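Local structure of transcription regulator (3CLK) at residues 96-99 with 100-104. The protein is a transcription regulator that probably binds DNA as a dimer and may sense a small effector through its periplasmic-binding-protein-like part. Numbering follows the deposited sequence.
Sequences MGFD and DDRPF
Arg102 lays its guanidinium flat over one face of the Phe98 ring, the two planes only 7° apart. The stack is a cation-pi contact as well, with CZ of Arg102 3.8 Å from the centroid of the Phe98 ring and somewhat off its normal. CD of Arg102 sits over the middle of the same face, 3.6 Å from the centroid, and adds a CH-pi contact, while NH1 of Arg102 reaches CE1 of Phe98 at 3.4 Å. A bend at chi3 (-26°) in an otherwise extended arginine chain turns the guanidinium onto the ring. With an alanine at Phe98, the guanidinium would probably lose the stacked ring on that face and be less firmly set, held then by Asp100 and Phe93.

The tie to Asp100 is a salt bridge: NH2 of Arg102 gives OD2 of Asp100 a 2.7 Å bond on the syn side of the carboxylate, close to the guanidinium plane. Asp100 thus grips the edge of the Arg102 guanidinium, while Phe98 lies against its face. The backbone N of Arg102 also donates a hydrogen bond to OD1 of Asp100, which closes an Asx turn, though the exact place of that oxygen is less sure.

All this belongs to the loop that joins strand 91-94 to strand 104-106, neighbours in the parallel sheet of one lobe of the two-lobed, periplasmic-binding-protein-like fold. Phe93, on the first of these strands, meets the Phe98 ring edge-to-face and makes a further cation-pi contact with Arg102.

Where the loop returns to the sheet, Phe104 packs against the backbone at Gly97. CA of Gly97 stands almost exactly on the normal of the Phe104 ring, 3.7 Å from its centroid, a CH-pi contact. The Phe104 ring meets the edge of the Phe98 ring, CD2 to CD2 3.9 Å.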
loop_
_atom_site.group_PDB
_atom_site.type_symbol
_atom_site.label_atom_id
_atom_site.label_comp_id
_atom_site.label_asym_id
_atom_site.label_seq_id
_atom_site.Cartn_x
_atom_site.Cartn_y
_atom_site.Cartn_z
HETATM N N MSE B 96 6.600 -16.722 -0.399
HETATM C CA MSE B 96 7.479 -17.209 0.658
HETATM C C MSE B 96 7.883 -18.660 0.406
HETATM O O MSE B 96 7.047 -19.493 0.070
HETATM C CB MSE B 96 6.777 -17.091 2.020
HETATM C CG MSE B 96 7.613 -17.532 3.213
HETATM SE SE MSE B 96 6.618 -17.406 4.885
HETATM C CE MSE B 96 7.013 -15.559 5.311
ATOM N N GLY B 97 9.169 -18.952 0.565
ATOM C CA GLY B 97 9.660 -20.305 0.367
ATOM C C GLY B 97 9.916 -20.979 1.702
ATOM O O GLY B 97 9.910 -20.325 2.745
ATOM N N PHE B 98 10.154 -22.288 1.671
ATOM C CA PHE B 98 10.394 -23.057 2.887
ATOM C C PHE B 98 11.427 -24.147 2.660
ATOM O O PHE B 98 11.651 -24.579 1.526
ATOM C CB PHE B 98 9.091 -23.704 3.354
ATOM C CG PHE B 98 8.021 -22.719 3.706
ATOM C CD1 PHE B 98 8.018 -22.094 4.947
ATOM C CD2 PHE B 98 7.018 -22.414 2.797
ATOM C CE1 PHE B 98 7.022 -21.177 5.280
ATOM C CE2 PHE B 98 6.021 -21.501 3.118
ATOM C CZ PHE B 98 6.021 -20.881 4.363
ATOM N N ASP B 99 12.050 -24.600 3.744
ATOM C CA ASP B 99 13.052 -25.654 3.655
ATOM C C ASP B 99 12.406 -27.027 3.503
ATOM O O ASP B 99 12.974 -27.912 2.863
ATOM C CB ASP B 99 13.953 -25.647 4.894
ATOM C CG ASP B 99 14.926 -24.483 4.902
ATOM O OD1 ASP B 99 15.762 -24.402 3.976
ATOM O OD2 ASP B 99 14.853 -23.654 5.834
ATOM N N ASP B 100 11.222 -27.202 4.089
ATOM C CA ASP B 100 10.515 -28.482 4.009
ATOM C C ASP B 100 9.761 -28.655 2.691
ATOM O O ASP B 100 10.045 -27.965 1.714
ATOM C CB ASP B 100 9.543 -28.643 5.186
ATOM C CG ASP B 100 8.489 -27.559 5.230
ATOM O OD1 ASP B 100 8.097 -27.066 4.154
ATOM O OD2 ASP B 100 8.041 -27.211 6.342
ATOM N N ASP B 101 8.799 -29.576 2.674
ATOM C CA ASP B 101 8.016 -29.862 1.471
ATOM C C ASP B 101 6.657 -29.168 1.419
ATOM O O ASP B 101 5.802 -29.518 0.608
ATOM C CB ASP B 101 7.830 -31.375 1.318
ATOM C CG ASP B 101 7.435 -32.049 2.617
ATOM O OD1 ASP B 101 6.429 -31.628 3.227
ATOM O OD2 ASP B 101 8.135 -33.001 3.028
ATOM N N ARG B 102 6.468 -28.189 2.294
ATOM C CA ARG B 102 5.238 -27.411 2.347
ATOM C C ARG B 102 5.034 -26.797 0.960
ATOM O O ARG B 102 5.986 -26.323 0.346
ATOM C CB ARG B 102 5.419 -26.310 3.383
ATOM C CG ARG B 102 4.221 -25.460 3.683
ATOM C CD ARG B 102 4.621 -24.422 4.723
ATOM N NE ARG B 102 5.745 -24.887 5.538
ATOM C CZ ARG B 102 6.079 -24.371 6.716
ATOM N NH1 ARG B 102 5.373 -23.373 7.226
ATOM N NH2 ARG B 102 7.119 -24.850 7.382
ATOM N N PRO B 103 3.798 -26.817 0.439
ATOM C CA PRO B 103 3.551 -26.242 -0.886
ATOM C C PRO B 103 3.671 -24.719 -0.888
ATOM O O PRO B 103 3.137 -24.042 -0.012
ATOM C CB PRO B 103 2.134 -26.708 -1.208
ATOM C CG PRO B 103 1.494 -26.760 0.150
ATOM C CD PRO B 103 2.566 -27.402 0.997
ATOM N N PHE B 104 4.385 -24.182 -1.867
ATOM C CA PHE B 104 4.540 -22.739 -1.954
ATOM C C PHE B 104 4.819 -22.277 -3.375
ATOM O O PHE B 104 5.259 -23.049 -4.220
ATOM C CB PHE B 104 5.658 -22.260 -1.018
ATOM C CG PHE B 104 7.053 -22.596 -1.487
ATOM C CD1 PHE B 104 7.633 -21.911 -2.553
ATOM C CD2 PHE B 104 7.797 -23.578 -0.837
ATOM C CE1 PHE B 104 8.929 -22.194 -2.964
ATOM C CE2 PHE B 104 9.097 -23.872 -1.238
ATOM C CZ PHE B 104 9.667 -23.180 -2.303
#